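Local atomic coordinates of ulvan Lyase-PL25 (Pseudoalteromonas sp. PLSV, PDB entry 5UAM), a protein that degrades ulvan, the sulfated cell-wall polysaccharide of green seaweeds, as a polysaccharide lyase of family 25 with a beta-propeller fold. Residues Y164-K169 and A223-G228; Y176-H181 and W188-S193; S202-L207 and L281-T286. All blocks are in the same frame, centred on the assembly; numbering follows the deposited sequence.

Contact 1: Y164-K169 and A223-G228. With PO4 (phosphate ion), chain E.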
loop_
_atom_site.group_PDB
_atom_site.type_symbol
_atom_site.label_atom_id
_atom_site.label_comp_id
_atom_site.label_asym_id
_atom_site.label_seq_id
_atom_site.Cartn_x
_atom_site.Cartn_y
_atom_site.Cartn_z
ATOM N N TYR A 164 1.020 -5.422 -6.519
ATOM C CA TYR A 164 1.376 -4.453 -5.470
ATOM C C TYR A 164 2.008 -3.169 -6.005
ATOM O O TYR A 164 3.116 -2.776 -5.598
ATOM C CB TYR A 164 2.229 -5.073 -4.368
ATOM C CG TYR A 164 1.627 -6.244 -3.651
ATOM C CD1 TYR A 164 0.410 -6.137 -3.005
ATOM C CD2 TYR A 164 2.281 -7.465 -3.608
ATOM C CE1 TYR A 164 -0.102 -7.200 -2.316
ATOM C CE2 TYR A 164 1.777 -8.528 -2.940
ATOM C CZ TYR A 164 0.587 -8.404 -2.297
ATOM O OH TYR A 164 0.072 -9.469 -1.601
ATOM N N ASN A 165 1.270 -2.473 -6.863
ATOM C CA ASN A 165 1.766 -1.271 -7.518
ATOM C C ASN A 165 1.929 -0.108 -6.554
ATOM O O ASN A 165 1.009 0.234 -5.802
ATOM C CB ASN A 165 0.788 -0.817 -8.584
ATOM C CG ASN A 165 0.632 -1.810 -9.669
ATOM O OD1 ASN A 165 1.617 -2.296 -10.225
ATOM N ND2 ASN A 165 -0.615 -2.095 -10.032
ATOM N N GLN A 166 3.075 0.552 -6.638
ATOM C CA GLN A 166 3.401 1.690 -5.805
ATOM C C GLN A 166 4.078 2.685 -6.718
ATOM O O GLN A 166 5.121 2.387 -7.295
ATOM C CB GLN A 166 4.299 1.232 -4.664
ATOM C CG GLN A 166 3.643 0.120 -3.893
ATOM C CD GLN A 166 4.487 -0.433 -2.810
ATOM O OE1 GLN A 166 4.953 0.302 -1.946
ATOM N NE2 GLN A 166 4.597 -1.750 -2.783
ATOM N N ALA A 167 3.454 3.846 -6.901
ATOM C CA ALA A 167 3.882 4.778 -7.931
ATOM C C ALA A 167 4.423 6.050 -7.304
ATOM O O ALA A 167 3.767 6.664 -6.462
ATOM C CB ALA A 167 2.707 5.125 -8.843
ATOM N N ILE A 168 5.605 6.471 -7.759
ATOM C CA ILE A 168 6.298 7.627 -7.201
ATOM C C ILE A 168 6.761 8.515 -8.342
ATOM O O ILE A 168 7.335 8.030 -9.319
ATOM C CB ILE A 168 7.492 7.191 -6.335
ATOM C CG1 ILE A 168 6.983 6.288 -5.213
ATOM C CG2 ILE A 168 8.220 8.409 -5.760
ATOM C CD1 ILE A 168 8.074 5.747 -4.336
ATOM N N LYS A 169 6.505 9.816 -8.224
ATOM C CA LYS A 169 7.000 10.795 -9.181
ATOM C C LYS A 169 8.035 11.675 -8.498
ATOM O O LYS A 169 7.785 12.225 -7.418
ATOM C CB LYS A 169 5.875 11.682 -9.714
ATOM C CG LYS A 169 6.331 12.599 -10.845
ATOM C CD LYS A 169 5.192 13.409 -11.442
ATOM C CE LYS A 169 4.678 14.434 -10.492
ATOM N NZ LYS A 169 3.709 15.366 -11.202
ATOM N N ALA A 223 7.361 -5.359 0.067
ATOM C CA ALA A 223 8.002 -4.056 0.202
ATOM C C ALA A 223 6.978 -2.934 0.109
ATOM O O ALA A 223 5.926 -3.073 -0.511
ATOM C CB ALA A 223 9.063 -3.856 -0.899
ATOM N N TRP A 224 7.316 -1.811 0.734
ATOM C CA TRP A 224 6.575 -0.565 0.641
ATOM C C TRP A 224 7.578 0.533 0.333
ATOM O O TRP A 224 8.505 0.788 1.125
ATOM C CB TRP A 224 5.842 -0.267 1.943
ATOM C CG TRP A 224 4.772 0.786 1.875
ATOM C CD1 TRP A 224 3.431 0.577 1.703
ATOM C CD2 TRP A 224 4.939 2.206 1.987
ATOM N NE1 TRP A 224 2.755 1.766 1.722
ATOM C CE2 TRP A 224 3.662 2.783 1.898
ATOM C CE3 TRP A 224 6.043 3.047 2.173
ATOM C CZ2 TRP A 224 3.461 4.156 1.968
ATOM C CZ3 TRP A 224 5.825 4.409 2.241
ATOM C CH2 TRP A 224 4.570 4.940 2.139
ATOM N N ALA A 225 7.401 1.167 -0.820
ATOM C CA ALA A 225 8.279 2.224 -1.285
ATOM C C ALA A 225 7.561 3.555 -1.235
ATOM O O ALA A 225 6.407 3.667 -1.661
ATOM C CB ALA A 225 8.713 1.958 -2.723
ATOM N N GLY A 226 8.246 4.586 -0.745
ATOM C CA GLY A 226 7.690 5.919 -0.689
ATOM C C GLY A 226 8.767 6.964 -0.877
ATOM O O GLY A 226 9.956 6.653 -0.928
ATOM N N LYS A 227 8.340 8.216 -0.968
ATOM C CA LYS A 227 9.286 9.314 -1.075
ATOM C C LYS A 227 10.100 9.459 0.193
ATOM O O LYS A 227 9.602 9.291 1.314
ATOM C CB LYS A 227 8.537 10.612 -1.299
ATOM C CG LYS A 227 8.253 10.876 -2.734
ATOM C CD LYS A 227 9.471 11.465 -3.415
ATOM C CE LYS A 227 9.084 12.126 -4.718
ATOM N NZ LYS A 227 8.173 13.285 -4.524
ATOM N N GLY A 228 11.373 9.762 0.008
ATOM C CA GLY A 228 12.232 10.225 1.058
ATOM C C GLY A 228 12.398 11.721 0.965
ATOM O O GLY A 228 11.456 12.451 0.645
HETATM P P PO4 E . -0.031 -12.755 -2.124
HETATM O O1 PO4 E . -0.143 -14.199 -1.675
HETATM O O2 PO4 E . 1.280 -12.198 -1.744
HETATM O O3 PO4 E . -1.137 -12.027 -1.399
HETATM O O4 PO4 E . -0.190 -12.725 -3.641
#
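Q166 and A223-A225 join the innermost strands of two successive propeller blades, 165-169 and 223-227, which run side by side at 17° between their directions. With the strand axes 7.2 Å apart, the backbones are too distant to pair, and the amide of Q166 fills in between them. Q166 CG lies anti to its carbonyl carbon (chi1 -56°) and the chain continues extended, carrying the amide across to the neighbouring strand. There NE2 gives an almost straight hydrogen bond to A223 O (2.9 Å), which lies close to the amide plane, while the donor stands above the carbonyl plane of A223. OE1 accepts A225 N at 2.8 Å and sits over one face of the W224 ring. NE2 also reaches back to Y164 O in a weak bond, and H43 NE2 is a second partner of OE1. Farther along, I168 CD1 rests on G226 CA (3.7 Å), and I168 CG2 passes K227 CG at 3.9 Å, the two side chains sliding by in opposite directions. K169 forms a salt bridge with D108 through NZ. At the other end Y164, assigned as the proton acceptor of the lyase, lies near a phosphate ion probably taken up from the crystallisation liquor: OH is 2.8 Å from O3 and 3.0 Å from O2, with O2 near the ring plane at its edge. The amide of Q166 thus supplies the two hydrogen bonds between these strands, I168 fills the gap beside it, and the weak grip of NE2 on Y164 O links that interface to the backbone of a catalytic residue.

Contact 2: Y176-H181 and W188-S193. With PO4 (phosphate ion), chain E.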
loop_
_atom_site.group_PDB
_atom_site.type_symbol
_atom_site.label_atom_id
_atom_site.label_comp_id
_atom_site.label_asym_id
_atom_site.label_seq_id
_atom_site.Cartn_x
_atom_site.Cartn_y
_atom_site.Cartn_z
ATOM N N TYR A 176 8.528 6.294 -11.196
ATOM C CA TYR A 176 8.965 4.959 -10.814
ATOM C C TYR A 176 7.767 4.160 -10.341
ATOM O O TYR A 176 7.042 4.600 -9.442
ATOM C CB TYR A 176 10.004 5.016 -9.690
ATOM C CG TYR A 176 11.293 5.652 -10.116
ATOM C CD1 TYR A 176 11.445 7.035 -10.156
ATOM C CD2 TYR A 176 12.381 4.870 -10.496
ATOM C CE1 TYR A 176 12.641 7.600 -10.551
ATOM C CE2 TYR A 176 13.563 5.426 -10.901
ATOM C CZ TYR A 176 13.705 6.795 -10.920
ATOM O OH TYR A 176 14.896 7.357 -11.325
ATOM N N LEU A 177 7.575 2.980 -10.925
ATOM C CA LEU A 177 6.531 2.056 -10.504
ATOM C C LEU A 177 7.218 0.863 -9.862
ATOM O O LEU A 177 7.981 0.163 -10.527
ATOM C CB LEU A 177 5.669 1.579 -11.678
ATOM C CG LEU A 177 4.473 0.725 -11.260
ATOM C CD1 LEU A 177 3.426 1.585 -10.572
ATOM C CD2 LEU A 177 3.869 0.044 -12.506
ATOM N N PHE A 178 6.963 0.660 -8.575
ATOM C CA PHE A 178 7.513 -0.450 -7.807
ATOM C C PHE A 178 6.442 -1.528 -7.663
ATOM O O PHE A 178 5.263 -1.225 -7.470
ATOM C CB PHE A 178 7.921 0.028 -6.410
ATOM C CG PHE A 178 9.071 0.960 -6.417
ATOM C CD1 PHE A 178 8.859 2.292 -6.682
ATOM C CD2 PHE A 178 10.350 0.510 -6.170
ATOM C CE1 PHE A 178 9.893 3.178 -6.699
ATOM C CE2 PHE A 178 11.429 1.410 -6.222
ATOM C CZ PHE A 178 11.169 2.737 -6.488
ATOM N N PHE A 179 6.838 -2.784 -7.790
ATOM C CA PHE A 179 5.908 -3.899 -7.702
ATOM C C PHE A 179 6.689 -5.201 -7.581
ATOM O O PHE A 179 7.905 -5.258 -7.828
ATOM C CB PHE A 179 4.962 -3.960 -8.915
ATOM C CG PHE A 179 5.663 -4.003 -10.238
ATOM C CD1 PHE A 179 6.072 -2.838 -10.875
ATOM C CD2 PHE A 179 5.905 -5.207 -10.878
ATOM C CE1 PHE A 179 6.722 -2.871 -12.097
ATOM C CE2 PHE A 179 6.548 -5.245 -12.096
ATOM C CZ PHE A 179 6.951 -4.073 -12.719
ATOM N N ARG A 180 5.970 -6.252 -7.193
ATOM C CA ARG A 180 6.494 -7.612 -7.256
ATOM C C ARG A 180 6.301 -8.158 -8.662
ATOM O O ARG A 180 5.194 -8.124 -9.198
ATOM C CB ARG A 180 5.766 -8.486 -6.248
ATOM C CG ARG A 180 6.293 -9.917 -6.150
ATOM C CD ARG A 180 5.574 -10.770 -5.130
ATOM N NE ARG A 180 4.190 -11.022 -5.535
ATOM C CZ ARG A 180 3.250 -11.473 -4.709
ATOM N NH1 ARG A 180 3.535 -11.735 -3.434
ATOM N NH2 ARG A 180 2.019 -11.637 -5.170
ATOM N N HIS A 181 7.375 -8.660 -9.269
ATOM C CA HIS A 181 7.348 -9.069 -10.679
ATOM C C HIS A 181 6.837 -10.506 -10.832
ATOM O O HIS A 181 7.517 -11.411 -11.323
ATOM C CB HIS A 181 8.734 -8.881 -11.293
ATOM C CG HIS A 181 8.790 -8.887 -12.793
ATOM N ND1 HIS A 181 8.533 -10.009 -13.550
ATOM C CD2 HIS A 181 9.213 -7.941 -13.671
ATOM C CE1 HIS A 181 8.747 -9.740 -14.829
ATOM N NE2 HIS A 181 9.139 -8.483 -14.931
ATOM N N TRP A 188 11.283 -8.347 -6.508
ATOM C CA TRP A 188 10.667 -7.023 -6.511
ATOM C C TRP A 188 11.500 -6.114 -7.389
ATOM O O TRP A 188 12.736 -6.198 -7.385
ATOM C CB TRP A 188 10.537 -6.438 -5.107
ATOM C CG TRP A 188 9.404 -7.054 -4.355
ATOM C CD1 TRP A 188 9.331 -8.341 -3.921
ATOM C CD2 TRP A 188 8.170 -6.440 -4.003
ATOM N NE1 TRP A 188 8.132 -8.565 -3.301
ATOM C CE2 TRP A 188 7.408 -7.411 -3.322
ATOM C CE3 TRP A 188 7.642 -5.162 -4.181
ATOM C CZ2 TRP A 188 6.134 -7.137 -2.812
ATOM C CZ3 TRP A 188 6.334 -4.897 -3.657
ATOM C CH2 TRP A 188 5.634 -5.882 -2.992
ATOM N N VAL A 189 10.816 -5.261 -8.139
ATOM C CA VAL A 189 11.436 -4.472 -9.187
ATOM C C VAL A 189 10.853 -3.067 -9.181
ATOM O O VAL A 189 9.811 -2.793 -8.582
ATOM C CB VAL A 189 11.193 -5.084 -10.580
ATOM C CG1 VAL A 189 11.660 -6.535 -10.645
ATOM C CG2 VAL A 189 9.715 -4.980 -10.942
ATOM N N TYR A 190 11.496 -2.196 -9.940
ATOM C CA TYR A 190 10.829 -0.998 -10.427
ATOM C C TYR A 190 10.955 -0.900 -11.937
ATOM O O TYR A 190 11.867 -1.460 -12.549
ATOM C CB TYR A 190 11.365 0.279 -9.768
ATOM C CG TYR A 190 12.804 0.624 -10.099
ATOM C CD1 TYR A 190 13.134 1.304 -11.258
ATOM C CD2 TYR A 190 13.847 0.286 -9.237
ATOM C CE1 TYR A 190 14.449 1.633 -11.560
ATOM C CE2 TYR A 190 15.156 0.614 -9.532
ATOM C CZ TYR A 190 15.466 1.294 -10.692
ATOM O OH TYR A 190 16.786 1.612 -10.960
ATOM N N GLN A 191 9.993 -0.185 -12.535
ATOM C CA GLN A 191 10.120 0.295 -13.899
ATOM C C GLN A 191 10.073 1.810 -13.891
ATOM O O GLN A 191 9.236 2.415 -13.211
ATOM C CB GLN A 191 9.027 -0.264 -14.816
ATOM C CG GLN A 191 9.157 -1.746 -15.093
ATOM C CD GLN A 191 8.233 -2.237 -16.166
ATOM O OE1 GLN A 191 7.161 -2.809 -15.896
ATOM N NE2 GLN A 191 8.635 -2.019 -17.404
ATOM N N LYS A 192 10.983 2.402 -14.659
ATOM C CA LYS A 192 11.201 3.843 -14.696
ATOM C C LYS A 192 10.729 4.417 -16.027
ATOM O O LYS A 192 11.028 3.871 -17.093
ATOM C CB LYS A 192 12.696 4.149 -14.513
ATOM C CG LYS A 192 13.071 5.634 -14.575
ATOM C CD LYS A 192 14.577 5.826 -14.468
ATOM C CE LYS A 192 14.930 7.274 -14.589
ATOM N NZ LYS A 192 16.398 7.480 -14.498
ATOM N N SER A 193 10.022 5.547 -15.965
ATOM C CA SER A 193 9.615 6.279 -17.161
ATOM C C SER A 193 10.076 7.720 -17.042
ATOM O O SER A 193 9.855 8.360 -16.013
ATOM C CB SER A 193 8.089 6.265 -17.349
ATOM O OG SER A 193 7.714 7.177 -18.371
HETATM P P PO4 E . -0.031 -12.755 -2.124
HETATM O O1 PO4 E . -0.143 -14.199 -1.675
HETATM O O2 PO4 E . 1.280 -12.198 -1.744
HETATM O O3 PO4 E . -1.137 -12.027 -1.399
HETATM O O4 PO4 E . -0.190 -12.725 -3.641
HETATM O O HOH W 1 17.252 6.133 -11.848
#
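V189 packs its CG2 methyl over one face of the F179 ring, 3.6 Å from the centroid, and Q191 CG lies at the ring's edge. V189 CG1 lies anti to the carbonyl carbon (chi1 -55°) and meets H181 CB, which leaves CG2 between the backbone N and the carbonyl carbon, facing F179. On the opposite face of the sheet Y176, F178 and Y190 form an aromatic cluster. Y190 CB covers the F178 ring, 3.9 Å from its centroid, and Y176 sets its edge toward the face of Y190, the planes 66° apart. K192 stretches alongside Y176 with CG over that ring. Near the active site, R180 CB packs over one face of the six-membered ring of W188, 3.8 Å from its centroid, while W188 NE1 bonds to W221 O. The backbones are laced by reciprocal pairs of hydrogen bonds, L177 with Q191 and F179 with V189.

At one polar edge a water joins Y176 OH (2.7 Å) to K192 NZ. At the other, R180 CG is anti to the backbone N (chi1 -176°) and the chain bends at chi3, presenting the guanidinium edge to phosphate: NH1 binds O2 and NH2 binds O4, each at 2.9 Å. NE is held by G182 O. H99, H119, H184 and Y222 also hydrogen-bond to the phosphate. This is an antiparallel beta hairpin within a propeller blade, with a substrate-binding arginine at its active-site end.

Contact 3: S202-L207 and L281-T286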
loop_
_atom_site.group_PDB
_atom_site.type_symbol
_atom_site.label_atom_id
_atom_site.label_comp_id
_atom_site.label_asym_id
_atom_site.label_seq_id
_atom_site.Cartn_x
_atom_site.Cartn_y
_atom_site.Cartn_z
ATOM N N SER A 202 12.975 -1.389 -18.931
ATOM C CA SER A 202 12.840 -2.743 -18.426
ATOM C C SER A 202 12.956 -2.762 -16.902
ATOM O O SER A 202 13.644 -1.919 -16.306
ATOM C CB SER A 202 13.908 -3.650 -19.027
ATOM O OG SER A 202 13.682 -3.809 -20.420
ATOM N N PRO A 203 12.310 -3.725 -16.252
ATOM C CA PRO A 203 12.387 -3.804 -14.790
ATOM C C PRO A 203 13.811 -3.939 -14.278
ATOM O O PRO A 203 14.656 -4.634 -14.859
ATOM C CB PRO A 203 11.558 -5.048 -14.464
ATOM C CG PRO A 203 10.585 -5.160 -15.597
ATOM C CD PRO A 203 11.348 -4.700 -16.799
ATOM N N VAL A 204 14.035 -3.293 -13.136
ATOM C CA VAL A 204 15.277 -3.380 -12.374
ATOM C C VAL A 204 14.950 -4.072 -11.054
ATOM O O VAL A 204 14.112 -3.582 -10.272
ATOM C CB VAL A 204 15.835 -1.976 -12.099
ATOM C CG1 VAL A 204 17.081 -2.047 -11.223
ATOM C CG2 VAL A 204 16.146 -1.256 -13.388
ATOM N N SER A 205 15.598 -5.221 -10.807
ATOM C CA SER A 205 15.361 -5.988 -9.586
ATOM C C SER A 205 16.093 -5.363 -8.406
ATOM O O SER A 205 17.306 -5.150 -8.472
ATOM C CB SER A 205 15.844 -7.430 -9.720
ATOM O OG SER A 205 15.066 -8.155 -10.645
ATOM N N PHE A 206 15.372 -5.122 -7.305
ATOM C CA PHE A 206 16.002 -4.621 -6.085
ATOM C C PHE A 206 15.921 -5.574 -4.897
ATOM O O PHE A 206 16.727 -5.436 -3.960
ATOM C CB PHE A 206 15.515 -3.204 -5.707
ATOM C CG PHE A 206 14.076 -3.135 -5.274
ATOM C CD1 PHE A 206 13.055 -2.914 -6.192
ATOM C CD2 PHE A 206 13.743 -3.280 -3.940
ATOM C CE1 PHE A 206 11.744 -2.851 -5.783
ATOM C CE2 PHE A 206 12.439 -3.215 -3.524
ATOM C CZ PHE A 206 11.429 -3.004 -4.451
ATOM N N LEU A 207 15.048 -6.574 -4.929
ATOM C CA LEU A 207 15.044 -7.644 -3.937
ATOM C C LEU A 207 14.999 -8.971 -4.674
ATOM O O LEU A 207 14.179 -9.154 -5.577
ATOM C CB LEU A 207 13.861 -7.572 -2.974
ATOM C CG LEU A 207 13.996 -6.481 -1.907
ATOM C CD1 LEU A 207 12.637 -6.202 -1.255
ATOM C CD2 LEU A 207 15.014 -6.879 -0.854
ATOM N N LEU A 281 24.727 -0.701 -1.437
ATOM C CA LEU A 281 24.292 -2.080 -1.599
ATOM C C LEU A 281 24.326 -2.470 -3.070
ATOM O O LEU A 281 23.937 -1.684 -3.939
ATOM C CB LEU A 281 22.852 -2.224 -1.113
ATOM C CG LEU A 281 22.586 -1.744 0.320
ATOM C CD1 LEU A 281 21.107 -1.625 0.597
ATOM C CD2 LEU A 281 23.249 -2.683 1.323
ATOM N N VAL A 282 24.743 -3.699 -3.342
ATOM C CA VAL A 282 24.673 -4.253 -4.688
ATOM C C VAL A 282 23.270 -4.798 -4.926
ATOM O O VAL A 282 22.708 -5.484 -4.067
ATOM C CB VAL A 282 25.720 -5.362 -4.869
ATOM C CG1 VAL A 282 25.634 -5.954 -6.265
ATOM C CG2 VAL A 282 27.118 -4.821 -4.602
ATOM N N LEU A 283 22.699 -4.494 -6.096
ATOM C CA LEU A 283 21.370 -4.999 -6.406
ATOM C C LEU A 283 21.462 -6.263 -7.246
ATOM O O LEU A 283 22.392 -6.428 -8.037
ATOM C CB LEU A 283 20.562 -3.992 -7.228
ATOM C CG LEU A 283 20.113 -2.689 -6.598
ATOM C CD1 LEU A 283 18.963 -2.116 -7.402
ATOM C CD2 LEU A 283 19.685 -2.891 -5.183
ATOM N N PRO A 284 20.480 -7.158 -7.114
ATOM C CA PRO A 284 19.370 -7.099 -6.170
ATOM C C PRO A 284 19.819 -7.522 -4.785
ATOM O O PRO A 284 20.744 -8.354 -4.669
ATOM C CB PRO A 284 18.372 -8.111 -6.749
ATOM C CG PRO A 284 19.220 -9.097 -7.418
ATOM C CD PRO A 284 20.376 -8.324 -8.009
ATOM N N VAL A 285 19.203 -6.941 -3.758
ATOM C CA VAL A 285 19.537 -7.279 -2.385
ATOM C C VAL A 285 19.026 -8.677 -2.069
ATOM O O VAL A 285 17.856 -9.004 -2.317
ATOM C CB VAL A 285 18.976 -6.223 -1.428
ATOM C CG1 VAL A 285 19.159 -6.667 0.031
ATOM C CG2 VAL A 285 19.636 -4.885 -1.690
ATOM N N THR A 286 19.907 -9.504 -1.513
ATOM C CA THR A 286 19.563 -10.846 -1.071
ATOM C C THR A 286 19.246 -10.851 0.419
ATOM O O THR A 286 19.609 -9.940 1.162
ATOM C CB THR A 286 20.744 -11.777 -1.287
ATOM O OG1 THR A 286 21.838 -11.281 -0.510
ATOM C CG2 THR A 286 21.136 -11.840 -2.758
#
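F206 O accepts V285 N at 2.9 Å, the one hydrogen bond between the two segments; the donor lies well above the carbonyl plane, 56° out of it. Around this bond, L283 lays CD1 against S205 O (3.6 Å) and F206 CB (4.0 Å), reaching as far as V204 CG1. P284, which follows a cis peptide bond, presses its CB onto S205 O at 3.6 Å. Next to this bond L207 and V285 lie side by side, pointing the same way, with L207 CD2 4.1 Å from V285 CB, and L207 CA approaches V285 O in a CA-H...O contact.

Several neighbours position these groups. F206 CG stands between the backbone N and carbonyl carbon (chi1 68°), sending the ring away from 281-286 to meet W273 with nearly parallel planes. M264 is touched by F206, L207, L281 and V285, and S205 OG is tied to D187. T286 is the N-cap of helix 287-293, its OG1 bonded to V289 N. Both F206 and L207 face W188: a classic beta bulge in the outer strand of one propeller blade, against which the cis-proline loop of the next blade is bridged.

How the contacts relate
From the N terminus, strand 165-169 opens the loop that contact 1 closes 54 residues later at strand 217-227. Contact 2 is nested inside it: the hairpin 176-181/188-193 continues directly from 165-169 in the same sheet, with backbone bonds of I168 to Y176 and Q166 to F178. Strand 204-211 then pairs with 188-193 in the same sheet, and contact 3 closes only at 281-286, so its loop starts within that of contact 1 and crosses it. Contacts 2 and 3 follow in series. Together they bind one blade internally and to the next at both its inner and outer strands, while contacts 1 and 2 share the phosphate.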